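Local coordinates for hypothetical protein yfcE (Escherichia coli, PDB 1SU1) that is of unknown function but belongs to the calcineurin-like phosphoesterase superfamily and holds a pair of neighbouring zinc ions, at residues F133-L138 / L147-T152; W115-L120 / R124-H129; G66-L71 / R95-S100; D33-L38 / H151-V156. All blocks are in the same frame, centred on the assembly; numbering follows the deposited sequence.

Interaction 1 (F133-L138 / L147-T152). With ZN (zinc ion), chain E.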
loop_
_atom_site.group_PDB
_atom_site.type_symbol
_atom_site.label_atom_id
_atom_site.label_comp_id
_atom_site.label_asym_id
_atom_site.label_seq_id
_atom_site.Cartn_x
_atom_site.Cartn_y
_atom_site.Cartn_z
ATOM N N PHE A 133 -6.398 -12.613 -2.186
ATOM C CA PHE A 133 -7.477 -13.317 -2.876
ATOM C C PHE A 133 -7.146 -14.803 -2.739
ATOM O O PHE A 133 -5.977 -15.182 -2.725
ATOM C CB PHE A 133 -7.525 -12.940 -4.360
ATOM C CG PHE A 133 -8.218 -11.640 -4.634
ATOM C CD1 PHE A 133 -9.539 -11.439 -4.229
ATOM C CD2 PHE A 133 -7.561 -10.623 -5.312
ATOM C CE1 PHE A 133 -10.194 -10.240 -4.498
ATOM C CE2 PHE A 133 -8.209 -9.412 -5.589
ATOM C CZ PHE A 133 -9.526 -9.222 -5.182
ATOM N N GLY A 134 -8.169 -15.640 -2.633
ATOM C CA GLY A 134 -7.928 -17.060 -2.492
ATOM C C GLY A 134 -9.205 -17.867 -2.434
ATOM O O GLY A 134 -10.279 -17.350 -2.741
ATOM N N PRO A 135 -9.119 -19.146 -2.035
ATOM C CA PRO A 135 -10.258 -20.066 -1.924
ATOM C C PRO A 135 -11.419 -19.514 -1.100
ATOM O O PRO A 135 -12.583 -19.821 -1.364
ATOM C CB PRO A 135 -9.643 -21.301 -1.266
ATOM C CG PRO A 135 -8.248 -21.267 -1.743
ATOM C CD PRO A 135 -7.872 -19.815 -1.627
ATOM N N GLU A 136 -11.097 -18.703 -0.098
ATOM C CA GLU A 136 -12.118 -18.131 0.767
ATOM C C GLU A 136 -12.428 -16.662 0.503
ATOM O O GLU A 136 -13.137 -16.024 1.277
ATOM C CB GLU A 136 -11.721 -18.340 2.221
ATOM C CG GLU A 136 -11.589 -19.812 2.563
ATOM C CD GLU A 136 -11.252 -20.049 4.013
ATOM O OE1 GLU A 136 -11.054 -21.225 4.383
ATOM O OE2 GLU A 136 -11.188 -19.064 4.782
ATOM N N ASN A 137 -11.887 -16.136 -0.589
ATOM C CA ASN A 137 -12.127 -14.760 -1.002
ATOM C C ASN A 137 -11.790 -14.681 -2.485
ATOM O O ASN A 137 -10.739 -14.167 -2.880
ATOM C CB ASN A 137 -11.247 -13.784 -0.237
ATOM C CG ASN A 137 -11.609 -12.337 -0.543
ATOM O OD1 ASN A 137 -10.779 -11.435 -0.431
ATOM N ND2 ASN A 137 -12.859 -12.115 -0.934
ATOM N N LEU A 138 -12.703 -15.197 -3.297
ATOM C CA LEU A 138 -12.538 -15.268 -4.736
ATOM C C LEU A 138 -12.582 -13.971 -5.528
ATOM O O LEU A 138 -13.406 -13.097 -5.274
ATOM C CB LEU A 138 -13.591 -16.217 -5.314
ATOM C CG LEU A 138 -13.596 -17.647 -4.762
ATOM C CD1 LEU A 138 -14.755 -18.445 -5.359
ATOM C CD2 LEU A 138 -12.270 -18.306 -5.089
ATOM N N LEU A 147 -8.107 -19.988 -10.762
ATOM C CA LEU A 147 -7.529 -19.230 -9.661
ATOM C C LEU A 147 -6.222 -19.960 -9.296
ATOM O O LEU A 147 -6.255 -21.100 -8.821
ATOM C CB LEU A 147 -8.457 -19.218 -8.444
ATOM C CG LEU A 147 -7.783 -18.705 -7.155
ATOM C CD1 LEU A 147 -7.433 -17.234 -7.295
ATOM C CD2 LEU A 147 -8.708 -18.914 -5.964
ATOM N N VAL A 148 -5.080 -19.318 -9.535
ATOM C CA VAL A 148 -3.773 -19.908 -9.235
ATOM C C VAL A 148 -3.163 -19.256 -7.991
ATOM O O VAL A 148 -2.844 -18.063 -8.006
ATOM C CB VAL A 148 -2.787 -19.721 -10.421
ATOM C CG1 VAL A 148 -1.431 -20.311 -10.069
ATOM C CG2 VAL A 148 -3.342 -20.374 -11.682
ATOM N N TYR A 149 -2.974 -20.040 -6.930
ATOM C CA TYR A 149 -2.425 -19.518 -5.672
ATOM C C TYR A 149 -1.546 -20.495 -4.860
ATOM O O TYR A 149 -1.519 -21.707 -5.126
ATOM C CB TYR A 149 -3.571 -19.101 -4.769
ATOM C CG TYR A 149 -4.408 -20.273 -4.311
ATOM C CD1 TYR A 149 -5.212 -20.977 -5.211
ATOM C CD2 TYR A 149 -4.373 -20.705 -2.982
ATOM C CE1 TYR A 149 -5.961 -22.090 -4.799
ATOM C CE2 TYR A 149 -5.118 -21.813 -2.564
ATOM C CZ TYR A 149 -5.908 -22.495 -3.476
ATOM O OH TYR A 149 -6.655 -23.571 -3.047
ATOM N N GLY A 150 -0.871 -19.948 -3.845
ATOM C CA GLY A 150 -0.027 -20.733 -2.953
ATOM C C GLY A 150 -0.477 -20.504 -1.517
ATOM O O GLY A 150 -1.625 -20.765 -1.171
ATOM N N HIS A 151 0.428 -20.037 -0.668
ATOM C CA HIS A 151 0.109 -19.711 0.723
ATOM C C HIS A 151 -0.346 -20.794 1.708
ATOM O O HIS A 151 0.082 -20.784 2.869
ATOM C CB HIS A 151 -0.929 -18.570 0.761
ATOM C CG HIS A 151 -1.094 -17.960 2.120
ATOM N ND1 HIS A 151 -0.052 -17.365 2.795
ATOM C CD2 HIS A 151 -2.167 -17.889 2.941
ATOM C CE1 HIS A 151 -0.474 -16.953 3.978
ATOM N NE2 HIS A 151 -1.752 -17.258 4.092
ATOM N N THR A 152 -1.227 -21.698 1.290
ATOM C CA THR A 152 -1.700 -22.745 2.208
ATOM C C THR A 152 -0.711 -23.908 2.358
ATOM O O THR A 152 -0.763 -24.656 3.340
ATOM C CB THR A 152 -3.025 -23.376 1.738
ATOM O OG1 THR A 152 -2.826 -24.007 0.463
ATOM C CG2 THR A 152 -4.113 -22.311 1.617
HETATM ZN ZN ZN E . 2.152 -17.083 2.572
#
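Leu-147, on the strand 146-148, reaches the loop 133-138 through one methyl branch: its CD2 meets Leu-138 CD2 at 3.7 Å and lies equally close, 3.7 Å, to the carbonyl carbon C of Gly-134. With CG anti to the backbone N (chi1 167°), the leucine carries this branch off the sheet toward Gly-134 and Leu-138. Tyr-149 comes next on the same side. Pro-135 approaches its ring from the opposite direction and sets CD over one face, 3.9 Å from the centroid of the Tyr-149 ring but offset toward the rim, a CH-pi contact in which the compact, rigid proline ring lays a methylene on the aromatic face. The turn is type I, Gly-134 to Asn-137, and is closed twice: Asn-137 N reaches Gly-134 O at 2.9 Å, and Gly-134 N returns a bond to Asn-137 O. Glycine suits the nearly fully extended backbone just ahead of the proline. Gly-150 and His-151 make no contact with 133-138; His-151 ND1 binds a zinc ion at 2.2 Å beside His-129, Asn-97 and Asp-61. No hydrogen bond joins the segments: a leucine pair and a proline on a tyrosine ring make an apolar contact next to the loop that carries His-151 to the zinc ion.

Interaction 2 (W115-L120 / R124-H129). With ZN (zinc ion), chain E.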
loop_
_atom_site.group_PDB
_atom_site.type_symbol
_atom_site.label_atom_id
_atom_site.label_comp_id
_atom_site.label_asym_id
_atom_site.label_seq_id
_atom_site.Cartn_x
_atom_site.Cartn_y
_atom_site.Cartn_z
ATOM N N TRP A 115 -1.035 -9.363 -7.958
ATOM C CA TRP A 115 -1.608 -10.319 -8.898
ATOM C C TRP A 115 -1.168 -9.971 -10.312
ATOM O O TRP A 115 -0.705 -8.859 -10.563
ATOM C CB TRP A 115 -3.146 -10.345 -8.810
ATOM C CG TRP A 115 -3.797 -8.988 -8.709
ATOM C CD1 TRP A 115 -3.934 -8.050 -9.705
ATOM C CD2 TRP A 115 -4.315 -8.381 -7.517
ATOM N NE1 TRP A 115 -4.499 -6.903 -9.204
ATOM C CE2 TRP A 115 -4.748 -7.076 -7.866
ATOM C CE3 TRP A 115 -4.466 -8.818 -6.192
ATOM C CZ2 TRP A 115 -5.300 -6.191 -6.927
ATOM C CZ3 TRP A 115 -5.020 -7.940 -5.255
ATOM C CH2 TRP A 115 -5.436 -6.640 -5.635
ATOM N N GLN A 116 -1.269 -10.942 -11.217
ATOM C CA GLN A 116 -0.911 -10.760 -12.621
ATOM C C GLN A 116 -1.743 -11.767 -13.411
ATOM O O GLN A 116 -2.434 -12.601 -12.816
ATOM C CB GLN A 116 0.598 -10.944 -12.847
ATOM C CG GLN A 116 1.442 -9.946 -12.050
ATOM C CD GLN A 116 2.857 -9.755 -12.573
ATOM O OE1 GLN A 116 3.062 -9.269 -13.684
ATOM N NE2 GLN A 116 3.845 -10.128 -11.763
ATOM N N GLN A 117 -1.700 -11.694 -14.737
ATOM C CA GLN A 117 -2.538 -12.577 -15.549
ATOM C C GLN A 117 -1.872 -13.307 -16.707
ATOM O O GLN A 117 -0.877 -12.850 -17.272
ATOM C CB GLN A 117 -3.684 -11.772 -16.175
ATOM C CG GLN A 117 -4.304 -10.724 -15.289
ATOM C CD GLN A 117 -5.276 -11.309 -14.316
ATOM O OE1 GLN A 117 -6.153 -12.084 -14.693
ATOM N NE2 GLN A 117 -5.142 -10.934 -13.049
ATOM N N VAL A 118 -2.496 -14.418 -17.089
ATOM C CA VAL A 118 -2.058 -15.205 -18.226
ATOM C C VAL A 118 -3.316 -15.412 -19.050
ATOM O O VAL A 118 -4.333 -15.857 -18.524
ATOM C CB VAL A 118 -1.516 -16.596 -17.819
ATOM C CG1 VAL A 118 -1.116 -17.365 -19.075
ATOM C CG2 VAL A 118 -0.326 -16.447 -16.878
ATOM N N LEU A 119 -3.254 -15.095 -20.336
ATOM C CA LEU A 119 -4.418 -15.273 -21.200
ATOM C C LEU A 119 -4.225 -16.397 -22.221
ATOM O O LEU A 119 -3.284 -16.377 -23.014
ATOM C CB LEU A 119 -4.737 -13.972 -21.953
ATOM C CG LEU A 119 -5.083 -12.705 -21.156
ATOM C CD1 LEU A 119 -5.540 -11.626 -22.138
ATOM C CD2 LEU A 119 -6.172 -12.988 -20.140
ATOM N N LEU A 120 -5.124 -17.370 -22.203
ATOM C CA LEU A 120 -5.056 -18.467 -23.156
ATOM C C LEU A 120 -6.009 -18.144 -24.305
ATOM O O LEU A 120 -6.242 -16.970 -24.592
ATOM C CB LEU A 120 -5.432 -19.780 -22.470
ATOM C CG LEU A 120 -4.537 -20.093 -21.263
ATOM C CD1 LEU A 120 -4.783 -21.514 -20.784
ATOM C CD2 LEU A 120 -3.064 -19.914 -21.653
ATOM N N ARG A 124 -8.712 -17.594 -18.720
ATOM C CA ARG A 124 -7.874 -16.678 -17.983
ATOM C C ARG A 124 -7.299 -17.291 -16.697
ATOM O O ARG A 124 -8.025 -17.919 -15.926
ATOM C CB ARG A 124 -8.736 -15.461 -17.674
ATOM C CG ARG A 124 -8.168 -14.446 -16.745
ATOM C CD ARG A 124 -9.088 -13.246 -16.787
ATOM N NE ARG A 124 -8.737 -12.267 -15.782
ATOM C CZ ARG A 124 -9.577 -11.828 -14.863
ATOM N NH1 ARG A 124 -10.819 -12.280 -14.829
ATOM N NH2 ARG A 124 -9.166 -10.951 -13.969
ATOM N N LEU A 125 -5.995 -17.118 -16.478
ATOM C CA LEU A 125 -5.351 -17.617 -15.259
ATOM C C LEU A 125 -5.059 -16.425 -14.350
ATOM O O LEU A 125 -4.328 -15.520 -14.735
ATOM C CB LEU A 125 -4.019 -18.325 -15.568
ATOM C CG LEU A 125 -3.944 -19.546 -16.497
ATOM C CD1 LEU A 125 -2.557 -20.179 -16.354
ATOM C CD2 LEU A 125 -4.999 -20.551 -16.138
ATOM N N PHE A 126 -5.618 -16.442 -13.144
ATOM C CA PHE A 126 -5.411 -15.372 -12.180
ATOM C C PHE A 126 -4.351 -15.785 -11.153
ATOM O O PHE A 126 -4.633 -16.579 -10.262
ATOM C CB PHE A 126 -6.741 -15.054 -11.465
ATOM C CG PHE A 126 -6.702 -13.801 -10.614
ATOM C CD1 PHE A 126 -7.098 -12.569 -11.138
ATOM C CD2 PHE A 126 -6.269 -13.854 -9.295
ATOM C CE1 PHE A 126 -7.063 -11.415 -10.363
ATOM C CE2 PHE A 126 -6.230 -12.699 -8.504
ATOM C CZ PHE A 126 -6.628 -11.479 -9.040
ATOM N N LEU A 127 -3.155 -15.207 -11.260
ATOM C CA LEU A 127 -2.034 -15.511 -10.360
ATOM C C LEU A 127 -1.942 -14.595 -9.128
ATOM O O LEU A 127 -1.766 -13.381 -9.263
ATOM C CB LEU A 127 -0.697 -15.420 -11.131
ATOM C CG LEU A 127 -0.642 -15.932 -12.578
ATOM C CD1 LEU A 127 0.714 -15.587 -13.174
ATOM C CD2 LEU A 127 -0.880 -17.446 -12.622
ATOM N N THR A 128 -2.007 -15.185 -7.934
ATOM C CA THR A 128 -1.917 -14.422 -6.687
ATOM C C THR A 128 -1.341 -15.337 -5.589
ATOM O O THR A 128 -1.400 -16.555 -5.722
ATOM C CB THR A 128 -3.326 -13.892 -6.266
ATOM O OG1 THR A 128 -3.182 -12.876 -5.267
ATOM C CG2 THR A 128 -4.178 -15.023 -5.706
ATOM N N HIS A 129 -0.801 -14.762 -4.513
ATOM C CA HIS A 129 -0.218 -15.567 -3.446
ATOM C C HIS A 129 -1.222 -16.359 -2.622
ATOM O O HIS A 129 -0.987 -17.535 -2.298
ATOM C CB HIS A 129 0.616 -14.718 -2.485
ATOM C CG HIS A 129 1.265 -15.518 -1.393
ATOM N ND1 HIS A 129 2.310 -16.392 -1.626
ATOM C CD2 HIS A 129 0.996 -15.608 -0.066
ATOM C CE1 HIS A 129 2.656 -16.980 -0.495
ATOM N NE2 HIS A 129 1.874 -16.521 0.468
HETATM ZN ZN ZN E . 2.152 -17.083 2.572
#
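Val-118 and Leu-125 form the close-fitting apolar part of this contact, lying side by side with Val-118 CB 3.8 Å from Leu-125 CB. Leu-127 extends the patch by bringing CD1 against Val-118 CG2, and branched apolar residues suit this buried sheet face. In the backbone of the first pair Leu-125 N gives Val-118 O a nearly straight bond of 2.9 Å, and Gln-116 pairs both ways with Leu-127. These strands make an antiparallel beta hairpin at the edge of a mixed sheet, which continues into the second subunit through a parallel ladder at Gln-117 and Val-118. The other face, also buried, mixes polar and aromatic groups. Its loose end is Leu-119, whose CD2 only brushes Arg-124 CG at 4.2 Å. Trp-115 CB meets Phe-126 CZ with the rings set obliquely. Gln-117, bent at chi2 (-80°), folds OE1 back to accept from Arg-124 NE at 2.8 Å, the donor standing above the carbonyl plane; Arg-124 NH2 adds a weak second bond. Gln-117 NE2 instead serves Gln-116 of the second subunit. Past the strand, His-129 NE2 binds a zinc ion at 2.2 Å.

Interaction 3 (G66-L71 / R95-S100). With ZN (zinc ion), chain E; SO4 (sulfate ion), chain G.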
loop_
_atom_site.group_PDB
_atom_site.type_symbol
_atom_site.label_atom_id
_atom_site.label_comp_id
_atom_site.label_asym_id
_atom_site.label_seq_id
_atom_site.Cartn_x
_atom_site.Cartn_y
_atom_site.Cartn_z
ATOM N N GLY A 66 9.154 -16.968 7.655
ATOM C CA GLY A 66 7.841 -16.695 8.200
ATOM C C GLY A 66 7.895 -16.852 9.707
ATOM O O GLY A 66 8.288 -17.908 10.195
ATOM N N PRO A 67 7.515 -15.818 10.476
ATOM C CA PRO A 67 7.539 -15.876 11.941
ATOM C C PRO A 67 6.759 -17.049 12.536
ATOM O O PRO A 67 7.057 -17.496 13.643
ATOM C CB PRO A 67 6.949 -14.523 12.351
ATOM C CG PRO A 67 7.340 -13.630 11.221
ATOM C CD PRO A 67 7.051 -14.495 10.020
ATOM N N ARG A 68 5.756 -17.535 11.809
ATOM C CA ARG A 68 4.938 -18.648 12.287
ATOM C C ARG A 68 5.570 -20.015 12.011
ATOM O O ARG A 68 5.216 -21.004 12.647
ATOM C CB ARG A 68 3.550 -18.605 11.632
ATOM C CG ARG A 68 2.617 -17.506 12.139
ATOM C CD ARG A 68 1.293 -17.516 11.369
ATOM N NE ARG A 68 1.424 -16.962 10.020
ATOM C CZ ARG A 68 0.506 -17.084 9.063
ATOM N NH1 ARG A 68 -0.617 -17.749 9.295
ATOM N NH2 ARG A 68 0.700 -16.520 7.878
ATOM N N ASN A 69 6.512 -20.062 11.073
ATOM C CA ASN A 69 7.160 -21.319 10.687
ATOM C C ASN A 69 8.547 -21.575 11.263
ATOM O O ASN A 69 9.297 -20.647 11.579
ATOM C CB ASN A 69 7.277 -21.404 9.161
ATOM C CG ASN A 69 5.962 -21.178 8.459
ATOM O OD1 ASN A 69 4.962 -21.824 8.770
ATOM N ND2 ASN A 69 5.954 -20.259 7.498
ATOM N N ALA A 70 8.886 -22.854 11.390
ATOM C CA ALA A 70 10.209 -23.236 11.864
ATOM C C ALA A 70 11.053 -23.077 10.610
ATOM O O ALA A 70 10.508 -23.090 9.502
ATOM C CB ALA A 70 10.210 -24.689 12.326
ATOM N N LEU A 71 12.360 -22.899 10.758
ATOM C CA LEU A 71 13.189 -22.754 9.571
ATOM C C LEU A 71 13.029 -24.005 8.720
ATOM O O LEU A 71 12.904 -25.107 9.248
ATOM C CB LEU A 71 14.659 -22.596 9.942
ATOM C CG LEU A 71 15.096 -21.378 10.749
ATOM C CD1 LEU A 71 16.620 -21.350 10.784
ATOM C CD2 LEU A 71 14.560 -20.091 10.107
ATOM N N ARG A 95 3.543 -10.964 -5.052
ATOM C CA ARG A 95 3.834 -10.754 -3.637
ATOM C C ARG A 95 3.157 -11.681 -2.633
ATOM O O ARG A 95 1.938 -11.869 -2.671
ATOM C CB ARG A 95 3.511 -9.292 -3.265
ATOM C CG ARG A 95 4.132 -8.826 -1.958
ATOM C CD ARG A 95 3.752 -7.383 -1.626
ATOM N NE ARG A 95 2.385 -7.252 -1.116
ATOM C CZ ARG A 95 1.390 -6.657 -1.774
ATOM N NH1 ARG A 95 1.599 -6.139 -2.976
ATOM N NH2 ARG A 95 0.187 -6.569 -1.220
ATOM N N GLY A 96 3.963 -12.242 -1.724
ATOM C CA GLY A 96 3.439 -13.110 -0.680
ATOM C C GLY A 96 3.406 -12.352 0.642
ATOM O O GLY A 96 4.125 -11.366 0.789
ATOM N N ASN A 97 2.603 -12.801 1.604
ATOM C CA ASN A 97 2.505 -12.113 2.892
ATOM C C ASN A 97 3.810 -12.035 3.675
ATOM O O ASN A 97 3.927 -11.232 4.608
ATOM C CB ASN A 97 1.454 -12.795 3.763
ATOM C CG ASN A 97 1.828 -14.221 4.087
ATOM O OD1 ASN A 97 2.315 -14.931 3.224
ATOM N ND2 ASN A 97 1.612 -14.644 5.329
ATOM N N CYS A 98 4.787 -12.866 3.312
ATOM C CA CYS A 98 6.068 -12.866 4.014
ATOM C C CYS A 98 7.154 -12.083 3.290
ATOM O O CYS A 98 8.244 -11.882 3.836
ATOM C CB CYS A 98 6.558 -14.304 4.259
ATOM S SG CYS A 98 5.507 -15.332 5.303
ATOM N N ASP A 99 6.876 -11.635 2.068
ATOM C CA ASP A 99 7.880 -10.866 1.332
ATOM C C ASP A 99 7.874 -9.394 1.764
ATOM O O ASP A 99 6.814 -8.821 2.002
ATOM C CB ASP A 99 7.630 -10.972 -0.175
ATOM C CG ASP A 99 7.682 -12.420 -0.678
ATOM O OD1 ASP A 99 8.449 -13.228 -0.100
ATOM O OD2 ASP A 99 6.970 -12.747 -1.655
ATOM N N SER A 100 9.058 -8.795 1.872
ATOM C CA SER A 100 9.179 -7.395 2.268
ATOM C C SER A 100 9.996 -6.650 1.225
ATOM O O SER A 100 10.407 -7.238 0.228
ATOM C CB SER A 100 9.842 -7.280 3.648
ATOM O OG SER A 100 11.156 -7.810 3.634
HETATM ZN ZN ZN E . 2.152 -17.083 2.572
HETATM S S SO4 G . 2.651 -18.568 5.475
HETATM O O1 SO4 G . 1.326 -19.069 5.070
HETATM O O2 SO4 G . 3.307 -17.989 4.306
HETATM O O3 SO4 G . 2.550 -17.498 6.495
HETATM O O4 SO4 G . 3.463 -19.689 6.001
#
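Arg-68 and Asn-97 close on the bound sulfate ion from the two segments, guanidinium and amide planes crossing at 86°. Asn-97 ND2 sits at the guanidinium edge, 3.3 Å from Arg-68 NH2; both are donors, so no bond joins them, but both turn toward sulfate O3, which probably explains why they sit so close. Asn-97 gives both ends of its amide to the site: OD1 binds the zinc ion at 2.2 Å while ND2 donates to sulfate O3 at 3.2 Å. Sulfate O2 completes the bridge by binding the same zinc at 2.3 Å. Asn-69 ND2 points straight at sulfate O4, 3.0 Å away. Cys-98 SG lies beside the sulfate and 4.0 Å from Gly-66 CA. Glycine suits position 66 twice over: its backbone angles would jam a CB against the preceding carbonyl O, and a CB would also sit tight against that sulfur. The Gly-96 to Asp-99 run corresponds to the Gly-Asn-His-Asp/Glu motif of the metallophosphoesterases, with Cys-98 at the histidine position, folded as a type I turn. Asp-99 OD2 ties it by accepting from Gly-96 N at 3.0 Å, above the carboxylate plane, and the same carboxylate takes the backbone N of Asp-61 and of Val-62. Asp-61 is itself a zinc ligand, and its OD1 accepts from Cys-98 N. A second type I turn, Gly-66 to Asn-69, presents Arg-68, which also packs on Val-102 of the third subunit.

Interaction 4 (D33-L38 / H151-V156). With ZN (zinc ion), chain F; ZN (zinc ion), chain E.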
loop_
_atom_site.group_PDB
_atom_site.type_symbol
_atom_site.label_atom_id
_atom_site.label_comp_id
_atom_site.label_asym_id
_atom_site.label_seq_id
_atom_site.Cartn_x
_atom_site.Cartn_y
_atom_site.Cartn_z
ATOM N N ASP A 33 6.003 -20.646 -2.141
ATOM C CA ASP A 33 6.406 -20.766 -0.746
ATOM C C ASP A 33 7.790 -21.419 -0.559
ATOM O O ASP A 33 7.926 -22.475 0.085
ATOM C CB ASP A 33 5.326 -21.540 0.016
ATOM C CG ASP A 33 3.970 -20.799 0.032
ATOM O OD1 ASP A 33 3.703 -20.003 0.971
ATOM O OD2 ASP A 33 3.177 -20.994 -0.916
ATOM N N ILE A 34 8.799 -20.770 -1.134
ATOM C CA ILE A 34 10.190 -21.193 -1.062
ATOM C C ILE A 34 10.705 -20.963 0.358
ATOM O O ILE A 34 11.417 -21.802 0.920
ATOM C CB ILE A 34 11.031 -20.382 -2.065
ATOM C CG1 ILE A 34 10.472 -20.589 -3.479
ATOM C CG2 ILE A 34 12.505 -20.792 -1.985
ATOM C CD1 ILE A 34 11.150 -19.752 -4.554
ATOM N N HIS A 35 10.334 -19.820 0.934
ATOM C CA HIS A 35 10.720 -19.473 2.299
ATOM C C HIS A 35 12.213 -19.573 2.627
ATOM O O HIS A 35 12.587 -19.936 3.744
ATOM C CB HIS A 35 9.937 -20.333 3.297
ATOM C CG HIS A 35 8.483 -19.977 3.401
ATOM N ND1 HIS A 35 8.042 -18.795 3.960
ATOM C CD2 HIS A 35 7.370 -20.664 3.050
ATOM C CE1 HIS A 35 6.721 -18.772 3.953
ATOM N NE2 HIS A 35 6.289 -19.894 3.407
ATOM N N GLY A 36 13.065 -19.256 1.661
ATOM C CA GLY A 36 14.497 -19.289 1.915
ATOM C C GLY A 36 15.239 -20.624 1.817
ATOM O O GLY A 36 16.429 -20.671 2.114
ATOM N N SER A 37 14.550 -21.698 1.430
ATOM C CA SER A 37 15.175 -23.020 1.303
ATOM C C SER A 37 16.099 -23.105 0.089
ATOM O O SER A 37 15.635 -23.126 -1.050
ATOM C CB SER A 37 14.097 -24.102 1.187
ATOM O OG SER A 37 14.673 -25.389 1.078
ATOM N N LEU A 38 17.406 -23.138 0.324
ATOM C CA LEU A 38 18.358 -23.221 -0.787
ATOM C C LEU A 38 18.257 -24.534 -1.595
ATOM O O LEU A 38 18.328 -24.517 -2.825
ATOM C CB LEU A 38 19.792 -23.032 -0.272
ATOM C CG LEU A 38 20.927 -23.187 -1.293
ATOM C CD1 LEU A 38 20.679 -22.283 -2.499
ATOM C CD2 LEU A 38 22.250 -22.845 -0.634
ATOM N N HIS A 151 0.428 -20.037 -0.668
ATOM C CA HIS A 151 0.109 -19.711 0.723
ATOM C C HIS A 151 -0.346 -20.794 1.708
ATOM O O HIS A 151 0.082 -20.784 2.869
ATOM C CB HIS A 151 -0.929 -18.570 0.761
ATOM C CG HIS A 151 -1.094 -17.960 2.120
ATOM N ND1 HIS A 151 -0.052 -17.365 2.795
ATOM C CD2 HIS A 151 -2.167 -17.889 2.941
ATOM C CE1 HIS A 151 -0.474 -16.953 3.978
ATOM N NE2 HIS A 151 -1.752 -17.258 4.092
ATOM N N THR A 152 -1.227 -21.698 1.290
ATOM C CA THR A 152 -1.700 -22.745 2.208
ATOM C C THR A 152 -0.711 -23.908 2.358
ATOM O O THR A 152 -0.763 -24.656 3.340
ATOM C CB THR A 152 -3.025 -23.376 1.738
ATOM O OG1 THR A 152 -2.826 -24.007 0.463
ATOM C CG2 THR A 152 -4.113 -22.311 1.617
ATOM N N HIS A 153 0.181 -24.056 1.382
ATOM C CA HIS A 153 1.145 -25.154 1.375
ATOM C C HIS A 153 0.407 -26.483 1.184
ATOM O O HIS A 153 0.897 -27.528 1.606
ATOM C CB HIS A 153 1.942 -25.220 2.685
ATOM C CG HIS A 153 2.729 -23.986 2.986
ATOM N ND1 HIS A 153 3.688 -23.942 3.976
ATOM C CD2 HIS A 153 2.675 -22.740 2.460
ATOM C CE1 HIS A 153 4.189 -22.723 4.046
ATOM N NE2 HIS A 153 3.590 -21.974 3.138
ATOM N N LEU A 154 -0.783 -26.428 0.584
ATOM C CA LEU A 154 -1.569 -27.621 0.313
ATOM C C LEU A 154 -1.860 -27.650 -1.181
ATOM O O LEU A 154 -2.516 -26.759 -1.710
ATOM C CB LEU A 154 -2.872 -27.621 1.122
ATOM C CG LEU A 154 -2.747 -27.857 2.638
ATOM C CD1 LEU A 154 -4.124 -27.821 3.294
ATOM C CD2 LEU A 154 -2.089 -29.211 2.901
ATOM N N PRO A 155 -1.369 -28.686 -1.886
ATOM C CA PRO A 155 -1.576 -28.815 -3.332
ATOM C C PRO A 155 -3.033 -29.024 -3.728
ATOM O O PRO A 155 -3.767 -29.749 -3.060
ATOM C CB PRO A 155 -0.709 -30.016 -3.689
ATOM C CG PRO A 155 -0.939 -30.909 -2.503
ATOM C CD PRO A 155 -0.805 -29.933 -1.333
ATOM N N VAL A 156 -3.445 -28.382 -4.814
ATOM C CA VAL A 156 -4.806 -28.522 -5.289
ATOM C C VAL A 156 -4.813 -28.462 -6.807
ATOM O O VAL A 156 -4.008 -27.760 -7.416
ATOM C CB VAL A 156 -5.729 -27.387 -4.722
ATOM C CG1 VAL A 156 -7.131 -27.512 -5.292
ATOM C CG2 VAL A 156 -5.777 -27.462 -3.200
HETATM ZN ZN ZN F . 4.160 -19.868 2.791
HETATM ZN ZN ZN E . 2.152 -17.083 2.572
HETATM O O HOH W 1 0.850 -23.283 -1.277
#
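Asp-33 and His-151 bring two irregular loops together, their CA atoms 6.6 Å apart, and both have the positive phi that His-35 and His-153 also adopt. A type I' turn from Ile-34 to Ser-37 follows, with Gly-36 at home in its positive-phi corner and Ser-37 as N-cap of the helix 38-51. Asp-33 divides its carboxylate between tasks: OD1 binds one zinc ion at 1.9 Å, while OD2 offers its syn lone pair to His-151 N at 2.9 Å. Both oxygens are thus engaged, which fixes the rotation of the group. A water donates to Asp-33 OD2 and accepts from His-153 N at 2.8 Å, a second link to the same loop. His-35 NE2 and His-153 NE2 bind that zinc at 2.2 Å each, roughly at a right angle to one another, their rings rim to rim with planes at 60°; His-35 ND1 is held by Asn-64 O. His-151 turns to the other zinc. Asp-Ile-His and Gly-His-Thr-His are the first and last signature motifs of the metallophosphoesterase two-metal site.

Overall arrangement
From the N terminus, the loop 33-38 after the first strand is the earliest to take part, and interaction 4 closes it against 151-156, a span of more than a hundred residues. Inside that span interaction 3 joins the loops that follow strands 55-58 and 91-93, both of one sheet. Interaction 2 comes after it in series, also nested within interaction 4, as a beta hairpin. Interaction 1 opens last, and its second segment overlaps that of interaction 4 at His-151 and Thr-152. Interactions 1 and 2 both reach the other sheet, where strands 124-128 and 146-148 are neighbours. Interaction 4 ties 33-38, from the first sheet, to the loop after strand 146-148, joining the two sheets. All four reach a common zinc ion.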